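Prolyl 4-hydroxylase alpha subunit Fe(2+) 2OG dioxygenase domain-containing protein (Burkholderia ambifaria, PDB 3W20) probably catalyses the oxidation of N-substituted L-amino acids as a metal- and 2-oxoglutarate-dependent dioxygenase with a double-stranded beta-helix fold. Local coordinates at residues 76-81 and 92-97; 82-86 and 158-164; 181-187 and 252-258; 188-193 and 248-253. All blocks are in the same frame, centred on the assembly; numbering follows the deposited sequence.

Contact 1 of 4, residues 76-81 and 92-97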
loop_
_atom_site.group_PDB
_atom_site.type_symbol
_atom_site.label_atom_id
_atom_site.label_comp_id
_atom_site.label_asym_id
_atom_site.label_seq_id
_atom_site.Cartn_x
_atom_site.Cartn_y
_atom_site.Cartn_z
ATOM N N VAL A 76 -7.891 7.375 -4.299
ATOM C CA VAL A 76 -7.345 6.530 -5.391
ATOM C C VAL A 76 -8.215 5.290 -5.600
ATOM O O VAL A 76 -8.417 4.511 -4.679
ATOM C CB VAL A 76 -5.837 6.136 -5.173
ATOM C CG1 VAL A 76 -5.305 5.379 -6.395
ATOM C CG2 VAL A 76 -5.004 7.396 -4.872
ATOM N N THR A 77 -8.683 5.075 -6.823
ATOM C CA THR A 77 -9.507 3.904 -7.123
ATOM C C THR A 77 -8.661 2.797 -7.766
ATOM O O THR A 77 -7.578 3.074 -8.243
ATOM C CB THR A 77 -10.684 4.222 -8.050
ATOM O OG1 THR A 77 -10.170 4.590 -9.329
ATOM C CG2 THR A 77 -11.556 5.343 -7.441
ATOM N N LEU A 78 -9.157 1.552 -7.704
ATOM C CA LEU A 78 -8.468 0.429 -8.328
ATOM C C LEU A 78 -8.384 0.677 -9.838
ATOM O O LEU A 78 -7.432 0.343 -10.448
ATOM C CB LEU A 78 -9.272 -0.861 -8.100
ATOM C CG LEU A 78 -8.471 -2.098 -8.509
ATOM C CD1 LEU A 78 -7.302 -2.287 -7.592
ATOM C CD2 LEU A 78 -9.288 -3.358 -8.488
ATOM N N GLY A 79 -9.418 1.291 -10.454
ATOM C CA GLY A 79 -9.381 1.526 -11.885
ATOM C C GLY A 79 -8.284 2.493 -12.221
ATOM O O GLY A 79 -7.619 2.341 -13.245
ATOM N N GLN A 80 -8.069 3.478 -11.347
ATOM C CA GLN A 80 -6.936 4.406 -11.540
ATOM C C GLN A 80 -5.577 3.718 -11.302
ATOM O O GLN A 80 -4.586 3.938 -12.039
ATOM C CB GLN A 80 -7.029 5.619 -10.628
ATOM C CG GLN A 80 -8.209 6.558 -10.871
ATOM C CD GLN A 80 -8.588 7.425 -9.634
ATOM O OE1 GLN A 80 -7.830 7.545 -8.651
ATOM N NE2 GLN A 80 -9.754 8.049 -9.704
ATOM N N LEU A 81 -5.556 2.839 -10.319
ATOM C CA LEU A 81 -4.323 2.112 -10.067
ATOM C C LEU A 81 -3.938 1.262 -11.266
ATOM O O LEU A 81 -2.758 1.128 -11.579
ATOM C CB LEU A 81 -4.438 1.283 -8.782
ATOM C CG LEU A 81 -3.247 0.394 -8.355
ATOM C CD1 LEU A 81 -1.980 1.235 -8.171
ATOM C CD2 LEU A 81 -3.576 -0.372 -7.100
ATOM N N LYS A 92 2.009 4.116 -6.917
ATOM C CA LYS A 92 0.524 4.289 -6.761
ATOM C C LYS A 92 -0.092 3.188 -5.931
ATOM O O LYS A 92 -1.077 3.471 -5.229
ATOM C CB LYS A 92 -0.189 4.397 -8.108
ATOM C CG LYS A 92 -1.551 5.059 -8.068
ATOM C CD LYS A 92 -1.402 6.503 -7.605
ATOM C CE LYS A 92 -2.511 7.457 -8.037
ATOM N NZ LYS A 92 -2.262 8.073 -9.372
ATOM N N ALA A 93 0.443 1.940 -6.004
ATOM C CA ALA A 93 -0.085 0.842 -5.112
ATOM C C ALA A 93 0.173 1.231 -3.665
ATOM O O ALA A 93 -0.665 0.976 -2.804
ATOM C CB ALA A 93 0.587 -0.525 -5.420
ATOM N N ALA A 94 1.339 1.836 -3.378
ATOM C CA ALA A 94 1.600 2.208 -1.979
ATOM C C ALA A 94 0.510 3.225 -1.572
ATOM O O ALA A 94 0.011 3.129 -0.452
ATOM C CB ALA A 94 2.970 2.931 -1.856
ATOM N N GLU A 95 0.203 4.216 -2.414
ATOM C CA GLU A 95 -0.866 5.213 -2.103
ATOM C C GLU A 95 -2.212 4.559 -1.935
ATOM O O GLU A 95 -2.939 4.771 -0.925
ATOM C CB GLU A 95 -1.006 6.352 -3.167
ATOM C CG GLU A 95 0.140 7.333 -3.247
ATOM C CD GLU A 95 -0.200 8.336 -4.371
ATOM O OE1 GLU A 95 -1.253 9.035 -4.281
ATOM O OE2 GLU A 95 0.525 8.339 -5.361
ATOM N N TYR A 96 -2.516 3.657 -2.852
ATOM C CA TYR A 96 -3.820 3.009 -2.817
ATOM C C TYR A 96 -4.026 2.229 -1.534
ATOM O O TYR A 96 -5.059 2.433 -0.831
ATOM C CB TYR A 96 -3.986 2.094 -4.025
ATOM C CG TYR A 96 -5.343 1.396 -4.043
ATOM C CD1 TYR A 96 -6.493 2.008 -4.547
ATOM C CD2 TYR A 96 -5.450 0.093 -3.573
ATOM C CE1 TYR A 96 -7.724 1.300 -4.553
ATOM C CE2 TYR A 96 -6.659 -0.610 -3.583
ATOM C CZ TYR A 96 -7.783 0.004 -4.062
ATOM O OH TYR A 96 -8.968 -0.695 -4.059
ATOM N N PHE A 97 -3.083 1.382 -1.211
ATOM C CA PHE A 97 -3.255 0.511 -0.023
ATOM C C PHE A 97 -3.030 1.250 1.269
ATOM O O PHE A 97 -3.695 0.935 2.250
ATOM C CB PHE A 97 -2.390 -0.742 -0.147
ATOM C CG PHE A 97 -2.980 -1.675 -1.164
ATOM C CD1 PHE A 97 -4.117 -2.431 -0.869
ATOM C CD2 PHE A 97 -2.419 -1.727 -2.438
ATOM C CE1 PHE A 97 -4.680 -3.256 -1.859
ATOM C CE2 PHE A 97 -2.978 -2.522 -3.437
ATOM C CZ PHE A 97 -4.093 -3.302 -3.107
#

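Contact 2 of 4, residues 82-86 and 158-164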
loop_
_atom_site.group_PDB
_atom_site.type_symbol
_atom_site.label_atom_id
_atom_site.label_comp_id
_atom_site.label_asym_id
_atom_site.label_seq_id
_atom_site.Cartn_x
_atom_site.Cartn_y
_atom_site.Cartn_z
ATOM N N GLN A 82 -4.931 0.657 -11.928
ATOM C CA GLN A 82 -4.681 -0.190 -13.080
ATOM C C GLN A 82 -4.071 0.549 -14.253
ATOM O O GLN A 82 -3.470 -0.117 -15.076
ATOM C CB GLN A 82 -6.000 -0.801 -13.592
ATOM C CG GLN A 82 -6.473 -1.932 -12.734
ATOM C CD GLN A 82 -7.820 -2.522 -13.210
ATOM O OE1 GLN A 82 -8.616 -1.847 -13.798
ATOM N NE2 GLN A 82 -8.070 -3.793 -12.846
ATOM N N ARG A 83 -4.233 1.866 -14.350
ATOM C CA ARG A 83 -3.650 2.603 -15.460
ATOM C C ARG A 83 -2.142 2.760 -15.357
ATOM O O ARG A 83 -1.435 3.026 -16.364
ATOM C CB ARG A 83 -4.404 3.911 -15.676
ATOM C CG ARG A 83 -5.760 3.595 -16.262
ATOM C CD ARG A 83 -6.371 4.792 -16.981
ATOM N NE ARG A 83 -7.162 5.530 -16.006
ATOM C CZ ARG A 83 -8.428 5.255 -15.687
ATOM N NH1 ARG A 83 -9.087 4.245 -16.284
ATOM N NH2 ARG A 83 -9.028 5.996 -14.762
ATOM N N GLU A 84 -1.598 2.621 -14.155
ATOM C CA GLU A 84 -0.179 2.900 -13.972
ATOM C C GLU A 84 0.732 1.704 -14.338
ATOM O O GLU A 84 0.342 0.529 -14.200
ATOM C CB GLU A 84 0.066 3.275 -12.492
ATOM C CG GLU A 84 -0.758 4.445 -11.987
ATOM C CD GLU A 84 -0.379 5.763 -12.619
ATOM O OE1 GLU A 84 0.766 5.923 -13.123
ATOM O OE2 GLU A 84 -1.245 6.618 -12.663
ATOM N N GLN A 85 2.006 1.977 -14.700
ATOM C CA GLN A 85 2.910 0.934 -15.073
ATOM C C GLN A 85 4.259 1.088 -14.387
ATOM O O GLN A 85 4.679 2.261 -14.013
ATOM C CB GLN A 85 3.147 0.924 -16.593
ATOM C CG GLN A 85 1.857 0.984 -17.384
ATOM C CD GLN A 85 2.112 0.452 -18.775
ATOM O OE1 GLN A 85 2.115 1.201 -19.720
ATOM N NE2 GLN A 85 2.364 -0.848 -18.884
ATOM N N GLY A 86 4.892 -0.047 -14.186
ATOM C CA GLY A 86 6.298 -0.105 -13.710
ATOM C C GLY A 86 6.476 0.576 -12.343
ATOM O O GLY A 86 5.702 0.343 -11.444
ATOM N N ASP A 158 -12.789 -4.885 -14.570
ATOM C CA ASP A 158 -12.402 -6.254 -14.296
ATOM C C ASP A 158 -11.094 -6.119 -13.499
ATOM O O ASP A 158 -10.133 -5.415 -13.954
ATOM C CB ASP A 158 -12.125 -6.989 -15.641
ATOM C CG ASP A 158 -11.637 -8.423 -15.442
ATOM O OD1 ASP A 158 -10.813 -8.688 -14.538
ATOM O OD2 ASP A 158 -12.064 -9.327 -16.215
ATOM N N VAL A 159 -11.094 -6.738 -12.303
ATOM C CA VAL A 159 -10.049 -6.584 -11.301
ATOM C C VAL A 159 -8.667 -6.996 -11.897
ATOM O O VAL A 159 -7.620 -6.491 -11.448
ATOM C CB VAL A 159 -10.408 -7.382 -10.014
ATOM C CG1 VAL A 159 -10.201 -8.866 -10.198
ATOM C CG2 VAL A 159 -9.534 -6.910 -8.860
ATOM N N SER A 160 -8.701 -7.869 -12.885
ATOM C CA SER A 160 -7.474 -8.277 -13.572
ATOM C C SER A 160 -6.903 -7.418 -14.651
ATOM O O SER A 160 -5.730 -7.671 -15.096
ATOM C CB SER A 160 -7.605 -9.722 -14.066
ATOM O OG SER A 160 -8.420 -9.817 -15.210
ATOM N N TYR A 161 -7.636 -6.393 -15.043
ATOM C CA TYR A 161 -7.245 -5.597 -16.186
ATOM C C TYR A 161 -6.239 -4.454 -15.894
ATOM O O TYR A 161 -6.469 -3.326 -16.216
ATOM C CB TYR A 161 -8.471 -5.065 -16.915
ATOM C CG TYR A 161 -9.251 -6.086 -17.696
ATOM C CD1 TYR A 161 -8.972 -7.449 -17.607
ATOM C CD2 TYR A 161 -10.221 -5.692 -18.562
ATOM C CE1 TYR A 161 -9.694 -8.374 -18.308
ATOM C CE2 TYR A 161 -10.946 -6.594 -19.293
ATOM C CZ TYR A 161 -10.682 -7.936 -19.179
ATOM O OH TYR A 161 -11.427 -8.773 -19.920
ATOM N N GLY A 162 -5.114 -4.804 -15.322
ATOM C CA GLY A 162 -3.980 -3.840 -15.238
ATOM C C GLY A 162 -3.401 -3.572 -16.620
ATOM O O GLY A 162 -3.250 -4.501 -17.469
ATOM N N ARG A 163 -3.063 -2.324 -16.862
ATOM C CA ARG A 163 -2.376 -2.027 -18.119
ATOM C C ARG A 163 -1.016 -2.686 -18.198
ATOM O O ARG A 163 -0.574 -3.073 -19.278
ATOM C CB ARG A 163 -2.268 -0.522 -18.300
ATOM C CG ARG A 163 -1.604 -0.116 -19.591
ATOM C CD ARG A 163 -1.783 1.396 -19.709
ATOM N NE ARG A 163 -3.117 1.794 -20.131
ATOM C CZ ARG A 163 -3.740 2.930 -19.779
ATOM N NH1 ARG A 163 -3.176 3.882 -19.021
ATOM N NH2 ARG A 163 -4.929 3.171 -20.284
ATOM N N ASP A 164 -0.306 -2.744 -17.082
ATOM C CA ASP A 164 1.014 -3.393 -17.062
ATOM C C ASP A 164 0.814 -4.858 -16.826
ATOM O O ASP A 164 0.711 -5.260 -15.682
ATOM C CB ASP A 164 1.862 -2.736 -15.951
ATOM C CG ASP A 164 3.292 -3.263 -15.905
ATOM O OD1 ASP A 164 3.524 -4.433 -16.340
ATOM O OD2 ASP A 164 4.157 -2.543 -15.334
HETATM O O HOH W 1 -11.218 -2.432 -13.810
HETATM O O HOH W 2 -1.107 -1.769 -14.428
#

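Contact 3 of 4, residues 181-187 and 252-258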
loop_
_atom_site.group_PDB
_atom_site.type_symbol
_atom_site.label_atom_id
_atom_site.label_comp_id
_atom_site.label_asym_id
_atom_site.label_seq_id
_atom_site.Cartn_x
_atom_site.Cartn_y
_atom_site.Cartn_z
ATOM N N PHE A 181 -24.063 0.673 -7.861
ATOM C CA PHE A 181 -23.987 2.086 -7.428
ATOM C C PHE A 181 -25.384 2.598 -7.146
ATOM O O PHE A 181 -26.376 2.218 -7.846
ATOM C CB PHE A 181 -23.277 2.964 -8.495
ATOM C CG PHE A 181 -23.994 3.019 -9.858
ATOM C CD1 PHE A 181 -24.924 4.025 -10.144
ATOM C CD2 PHE A 181 -23.726 2.048 -10.862
ATOM C CE1 PHE A 181 -25.573 4.086 -11.393
ATOM C CE2 PHE A 181 -24.374 2.100 -12.091
ATOM C CZ PHE A 181 -25.311 3.112 -12.401
ATOM N N LEU A 182 -25.464 3.349 -6.055
ATOM C CA LEU A 182 -26.732 3.931 -5.588
ATOM C C LEU A 182 -26.719 5.387 -6.094
ATOM O O LEU A 182 -25.731 6.092 -5.895
ATOM C CB LEU A 182 -26.744 3.932 -4.068
ATOM C CG LEU A 182 -27.937 4.734 -3.466
ATOM C CD1 LEU A 182 -29.319 4.153 -3.822
ATOM C CD2 LEU A 182 -27.736 4.670 -1.946
ATOM N N THR A 183 -27.783 5.790 -6.800
ATOM C CA THR A 183 -27.835 7.179 -7.327
ATOM C C THR A 183 -28.463 8.026 -6.204
ATOM O O THR A 183 -29.456 7.631 -5.567
ATOM C CB THR A 183 -28.619 7.238 -8.664
ATOM O OG1 THR A 183 -27.899 6.454 -9.640
ATOM C CG2 THR A 183 -28.592 8.700 -9.226
ATOM N N ILE A 184 -27.801 9.139 -5.960
ATOM C CA ILE A 184 -28.199 10.090 -4.886
ATOM C C ILE A 184 -28.818 11.374 -5.480
ATOM O O ILE A 184 -29.893 11.795 -5.021
ATOM C CB ILE A 184 -26.981 10.436 -4.004
ATOM C CG1 ILE A 184 -26.496 9.173 -3.239
ATOM C CG2 ILE A 184 -27.352 11.491 -2.952
ATOM C CD1 ILE A 184 -27.484 8.543 -2.282
ATOM N N GLN A 185 -28.131 11.963 -6.470
ATOM C CA GLN A 185 -28.610 13.148 -7.236
ATOM C C GLN A 185 -28.508 12.920 -8.725
ATOM O O GLN A 185 -27.424 12.608 -9.236
ATOM C CB GLN A 185 -27.748 14.378 -6.828
ATOM C CG GLN A 185 -28.044 15.659 -7.608
ATOM C CD GLN A 185 -27.303 16.873 -7.070
ATOM O OE1 GLN A 185 -26.298 16.772 -6.381
ATOM N NE2 GLN A 185 -27.819 18.041 -7.393
ATOM N N GLY A 186 -29.613 13.131 -9.454
ATOM C CA GLY A 186 -29.587 12.848 -10.906
ATOM C C GLY A 186 -29.315 14.137 -11.639
ATOM O O GLY A 186 -29.615 15.212 -11.106
ATOM N N ALA A 187 -28.728 14.041 -12.836
ATOM C CA ALA A 187 -28.431 15.202 -13.677
ATOM C C ALA A 187 -29.753 15.747 -14.236
ATOM O O ALA A 187 -30.761 14.995 -14.369
ATOM C CB ALA A 187 -27.473 14.795 -14.824
ATOM N N THR A 252 -25.788 17.164 -17.766
ATOM C CA THR A 252 -25.991 18.628 -17.928
ATOM C C THR A 252 -25.866 19.344 -16.601
ATOM O O THR A 252 -25.593 20.554 -16.572
ATOM C CB THR A 252 -27.316 19.007 -18.595
ATOM O OG1 THR A 252 -28.438 18.475 -17.869
ATOM C CG2 THR A 252 -27.330 18.584 -20.074
ATOM N N SER A 253 -26.084 18.625 -15.494
ATOM C CA SER A 253 -25.805 19.209 -14.171
ATOM C C SER A 253 -25.247 18.121 -13.255
ATOM O O SER A 253 -25.100 16.953 -13.670
ATOM C CB SER A 253 -27.049 19.841 -13.576
ATOM O OG SER A 253 -28.129 18.924 -13.494
ATOM N N THR A 254 -24.959 18.495 -12.014
ATOM C CA THR A 254 -24.335 17.558 -11.078
ATOM C C THR A 254 -25.143 16.251 -10.851
ATOM O O THR A 254 -26.355 16.272 -10.532
ATOM C CB THR A 254 -23.952 18.256 -9.747
ATOM O OG1 THR A 254 -23.176 19.442 -10.048
ATOM C CG2 THR A 254 -23.093 17.308 -8.892
ATOM N N ARG A 255 -24.409 15.129 -10.967
ATOM C CA ARG A 255 -24.951 13.784 -10.679
ATOM C C ARG A 255 -24.117 13.266 -9.490
ATOM O O ARG A 255 -22.894 13.397 -9.501
ATOM C CB ARG A 255 -24.802 12.886 -11.919
ATOM C CG ARG A 255 -25.392 11.467 -11.826
ATOM C CD ARG A 255 -25.073 10.743 -13.124
ATOM N NE ARG A 255 -25.429 9.312 -13.111
ATOM C CZ ARG A 255 -24.561 8.293 -12.958
ATOM N NH1 ARG A 255 -23.243 8.486 -12.837
ATOM N NH2 ARG A 255 -25.033 7.040 -12.996
ATOM N N ARG A 256 -24.772 12.748 -8.450
ATOM C CA ARG A 256 -24.001 12.098 -7.388
ATOM C C ARG A 256 -24.414 10.637 -7.235
ATOM O O ARG A 256 -25.606 10.356 -7.231
ATOM C CB ARG A 256 -24.217 12.849 -6.069
ATOM C CG ARG A 256 -23.460 14.171 -6.077
ATOM C CD ARG A 256 -23.614 14.891 -4.771
ATOM N NE ARG A 256 -24.999 15.194 -4.484
ATOM C CZ ARG A 256 -25.494 15.119 -3.273
ATOM N NH1 ARG A 256 -24.690 14.754 -2.277
ATOM N NH2 ARG A 256 -26.757 15.393 -3.059
ATOM N N THR A 257 -23.416 9.748 -7.113
ATOM C CA THR A 257 -23.644 8.304 -6.845
ATOM C C THR A 257 -22.639 7.844 -5.784
ATOM O O THR A 257 -21.632 8.553 -5.514
ATOM C CB THR A 257 -23.466 7.410 -8.115
ATOM O OG1 THR A 257 -22.103 7.426 -8.461
ATOM C CG2 THR A 257 -24.287 7.984 -9.303
HETATM N N MSE A 258 -22.887 6.672 -5.184
HETATM C CA MSE A 258 -21.963 6.033 -4.302
HETATM C C MSE A 258 -21.795 4.664 -4.892
HETATM O O MSE A 258 -22.810 4.038 -5.208
HETATM C CB MSE A 258 -22.951 5.796 -3.091
HETATM C CG MSE A 258 -22.326 5.685 -1.782
HETATM SE SE MSE A 258 -23.954 6.033 -0.675
HETATM C CE MSE A 258 -23.946 7.862 -0.900
#

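Contact 4 of 4, residues 188-193 and 248-253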
loop_
_atom_site.group_PDB
_atom_site.type_symbol
_atom_site.label_atom_id
_atom_site.label_comp_id
_atom_site.label_asym_id
_atom_site.label_seq_id
_atom_site.Cartn_x
_atom_site.Cartn_y
_atom_site.Cartn_z
ATOM N N ASP A 188 -29.746 17.043 -14.578
ATOM C CA ASP A 188 -30.935 17.732 -15.144
ATOM C C ASP A 188 -31.480 17.013 -16.382
ATOM O O ASP A 188 -32.701 16.826 -16.532
ATOM C CB ASP A 188 -30.643 19.214 -15.473
ATOM C CG ASP A 188 -30.659 20.126 -14.223
ATOM O OD1 ASP A 188 -31.360 19.787 -13.243
ATOM O OD2 ASP A 188 -29.970 21.183 -14.229
ATOM N N ASN A 189 -30.555 16.598 -17.250
ATOM C CA ASN A 189 -30.910 15.858 -18.464
ATOM C C ASN A 189 -31.140 14.369 -18.246
ATOM O O ASN A 189 -31.247 13.624 -19.235
ATOM C CB ASN A 189 -29.838 16.034 -19.525
ATOM C CG ASN A 189 -28.513 15.347 -19.151
ATOM O OD1 ASN A 189 -28.192 15.194 -17.973
ATOM N ND2 ASN A 189 -27.750 14.927 -20.164
ATOM N N ASP A 190 -31.178 13.931 -16.974
ATOM C CA ASP A 190 -31.456 12.555 -16.647
ATOM C C ASP A 190 -30.382 11.553 -17.178
ATOM O O ASP A 190 -30.735 10.402 -17.560
ATOM C CB ASP A 190 -32.863 12.172 -17.132
ATOM C CG ASP A 190 -33.420 10.937 -16.418
ATOM O OD1 ASP A 190 -32.878 10.550 -15.371
ATOM O OD2 ASP A 190 -34.408 10.347 -16.924
ATOM N N ALA A 191 -29.108 11.971 -17.153
ATOM C CA ALA A 191 -27.984 11.150 -17.666
ATOM C C ALA A 191 -27.982 9.768 -17.066
ATOM O O ALA A 191 -28.042 9.607 -15.825
ATOM C CB ALA A 191 -26.652 11.796 -17.369
ATOM N N GLY A 192 -27.854 8.754 -17.910
ATOM C CA GLY A 192 -27.894 7.420 -17.316
ATOM C C GLY A 192 -26.724 6.627 -17.851
ATOM O O GLY A 192 -25.673 7.167 -18.019
HETATM N N MSE A 193 -26.936 5.328 -18.081
HETATM C CA MSE A 193 -25.855 4.368 -18.406
HETATM C C MSE A 193 -26.258 3.562 -19.597
HETATM O O MSE A 193 -27.418 3.083 -19.659
HETATM C CB MSE A 193 -25.600 3.441 -17.187
HETATM C CG MSE A 193 -24.388 2.591 -17.522
HETATM SE SE MSE A 193 -24.152 1.471 -15.859
HETATM C CE MSE A 193 -24.000 -0.210 -16.658
ATOM N N ILE A 248 -21.311 6.185 -19.008
ATOM C CA ILE A 248 -22.312 7.085 -18.368
ATOM C C ILE A 248 -22.511 8.269 -19.393
ATOM O O ILE A 248 -21.525 8.811 -19.908
ATOM C CB ILE A 248 -21.805 7.650 -16.990
ATOM C CG1 ILE A 248 -21.592 6.537 -15.959
ATOM C CG2 ILE A 248 -22.846 8.599 -16.404
ATOM C CD1 ILE A 248 -22.830 5.647 -15.840
ATOM N N GLU A 249 -23.763 8.639 -19.670
ATOM C CA GLU A 249 -24.035 9.665 -20.652
ATOM C C GLU A 249 -23.515 11.020 -20.138
ATOM O O GLU A 249 -23.535 11.254 -18.938
ATOM C CB GLU A 249 -25.528 9.849 -20.868
ATOM C CG GLU A 249 -26.373 8.699 -21.316
ATOM C CD GLU A 249 -27.791 9.215 -21.381
ATOM O OE1 GLU A 249 -28.573 8.874 -20.466
ATOM O OE2 GLU A 249 -28.081 10.069 -22.274
ATOM N N ARG A 250 -23.103 11.889 -21.053
ATOM C CA ARG A 250 -22.958 13.321 -20.737
ATOM C C ARG A 250 -23.997 13.841 -19.696
ATOM O O ARG A 250 -25.222 13.669 -19.890
ATOM C CB ARG A 250 -23.073 14.122 -22.046
ATOM C CG ARG A 250 -23.924 15.370 -21.836
ATOM C CD ARG A 250 -23.285 16.680 -22.228
ATOM N NE ARG A 250 -23.725 17.121 -23.546
ATOM C CZ ARG A 250 -23.204 16.671 -24.685
ATOM N NH1 ARG A 250 -22.251 15.740 -24.658
ATOM N NH2 ARG A 250 -23.638 17.143 -25.849
ATOM N N CYS A 251 -23.562 14.480 -18.615
ATOM C CA CYS A 251 -24.518 15.097 -17.664
ATOM C C CYS A 251 -24.613 16.606 -17.953
ATOM O O CYS A 251 -23.591 17.200 -18.274
ATOM C CB CYS A 251 -24.089 14.915 -16.205
ATOM S SG CYS A 251 -23.649 13.157 -15.928
ATOM N N THR A 252 -25.788 17.164 -17.766
ATOM C CA THR A 252 -25.991 18.628 -17.928
ATOM C C THR A 252 -25.866 19.344 -16.601
ATOM O O THR A 252 -25.593 20.554 -16.572
ATOM C CB THR A 252 -27.316 19.007 -18.595
ATOM O OG1 THR A 252 -28.438 18.475 -17.869
ATOM C CG2 THR A 252 -27.330 18.584 -20.074
ATOM N N SER A 253 -26.084 18.625 -15.494
ATOM C CA SER A 253 -25.805 19.209 -14.171
ATOM C C SER A 253 -25.247 18.121 -13.255
ATOM O O SER A 253 -25.100 16.953 -13.670
ATOM C CB SER A 253 -27.049 19.841 -13.576
ATOM O OG SER A 253 -28.129 18.924 -13.494
#

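Contact 1 of 4, residues 76-81 and 92-97
L81 enters helix 87-107 as a knob into a hole formed by K92, A93, Y96 and F97, and its two methyls divide the work. CD1 presses on the helix backbone, 3.3 Å from N of A93, and lies 3.6 Å from CB of K92. CD2 lies 3.9 Å from CG of Y96, where the ring joins the chain. With CG opposite the backbone N (chi1 178°), the isobutyl end swings over to the second helix although its first bond is not aimed there.

V76, just ahead of the other helix, adds further apolar packing: its CG1 rests 3.8 Å from CE of K92, and the K92 chain, bent at chi2 and chi4, passes V76 at a slant. The Y96 ring turns an edge to the backbone, with CD1 3.2 Å from O of V76. Its hydroxyl reaches past the two segments to D273 OXT at the C-terminus.

No hydrogen bond crosses between the segments; the polar order is local. OG1 of T77 accepts from N of Q80 at 3.1 Å, and OE1 of Q80 accepts from N of T77 at 3.2 Å, the latter donor standing above the amide carbonyl plane rather than on a lone pair. A93, A94, E95 and F97 also touch the second subunit. The arrangement is a knob-into-hole packing of two successive helices, the first started by a T77–Q80 capping box.

Contact 2 of 4, residues 82-86 and 158-164
Residues 82-86, continuing from helix 78-83, run beside the loop 158-164; the backbones come nearest at Q82 and G162, 4.3 Å between CA atoms, and the bond from R163 N to Q82 O (2.9 Å, 172° at the hydrogen) joins them there. Further along, the chains remain side by side, with Q85 next to D164.

Q82 sends an extended side chain along the type I turn D158–Y161. Its NE2 donates to O of D158 at 2.8 Å, with that oxygen close to the amide plane, and makes a weak second bond to O of V159. Y161 N, which closes the turn, reaches the same D158 oxygen from the opposite face of its carbonyl plane. The other end of the amide meets a water that donates to Q82 OE1 and accepts from D158 N. Within the turn, D158 OD1 accepts from S160 N, an Asx turn, and also from S160 OG.

R163 lays its NH1 alongside R83, 3.6 Å from CB of R83, and gives a weak bond to O of R83; its NE pairs with D207. Q85 crosses the R163 chain at about a right angle, its CD 3.8 Å from CG of R163. D164 carries its carboxylate opposite its own backbone N (chi1 -176°), where OD2 accepts G86 N at 2.8 Å through the anti lone pair and also accepts from N167 ND2.

A second water links Q82 O, E84 O and D164 N. The two engaged ends of the Q82 side chain are consistent with one amide orientation, and this network ties the segment to a loop directly following the zinc ligand D157.

Contact 3 of 4, residues 181-187 and 252-258
O of R256 accepts two backbone donors, I184 N at 2.8 Å and Q185 N at 3.1 Å, which defines a classic beta bulge between antiparallel strands 178-185 and 255-265. Before it, L182 and M258 form a hydrogen-bonded pair; beyond it, the register has shifted by one and Q185 pairs with R256.

The side chains of this last pair also bond: NE of R256 reaches OE1 of Q185 at 2.8 Å, while the amide and guanidinium planes stand 89° apart. CG2 of I184 lies over one face of that guanidinium, whose arginine also makes a cation-pi contact with W52. Across the strand pair, CG1 of I184 packs 3.7 Å from CE of selenomethionine M258.

R255, next along the strand, extends from CG to NE. Its NH2 comes within 3.4 Å of CE1 of F181, ring and guanidinium planes being 65° apart, and T257 CG2 sits over the centre of the guanidinium, 3.6 Å above it. R255 and T257 both bind 2-oxoglutarate, which is absent from this chain. F181, T257 and the cation-pi partner Y143 probably limit the rotation of a guanidinium whose charge probably pairs with the co-substrate's carboxylate.

Contact 4 of 4, residues 188-193 and 248-253
Two loops of the double-stranded beta-helix run antiparallel here: residues 188-193 lead into strand 193-196, and residues 248-253 leave strand 246-248, with end-to-end directions 173° apart. The strands pair at M193 and I248, an antiparallel non-hydrogen-bonded pair whose CA atoms are 4.5 Å apart. Beside it, E249 N donates to G192 O at 2.9 Å, and the E249 side chain returns the link: OE1 accepts G192 N at 2.7 Å, approached from above the carboxylate plane. That oxygen also forms a salt bridge with K231, so a backbone N-H and an ammonium group share it, which would probably stabilise the carboxylate's negative charge.

Apolar contacts accompany these bonds. CD1 of I248 lies 3.8 Å from CB of selenomethionine M193, and CB of A191 sits 3.6 Å from SG of C251, close also to the carbonyl oxygens of E249 and R250.

At the other end N189 bridges the loops with its amide. CG stands between the backbone N and carbonyl carbon (chi1 68°), turning the group across to the facing chain. There OD1 takes T252 N at 3.1 Å from above the amide carbonyl plane, while T252 OG1 receives a weak bond from N189 N. The opposite end of the amide is held more squarely: ND2 of N189 donates to O of R250 at 2.8 Å, nearly straight at 172°, with the R250 oxygen in the N189 amide plane.

How the contacts relate
The four contacts form two neighbouring pairs. Contacts 1 and 2 share helix 78-83, lie about 10 Å apart between centres and touch where CD2 of L78 meets CG2 of V159 at 3.6 Å. Contacts 3 and 4 lie about 9 Å apart between centres, share T252 and S253, and meet again where CE2 of F181 is 3.8 Å from SE of M193; contact 4 is nested in the loop that contact 3 closes. Between the pairs, nearest atoms stay about 11 to 13 Å apart. Zinc, held by H155, D157 and H246, lies about 7 Å from the side chains of F181 and M193, and about 9 Å from that of R83.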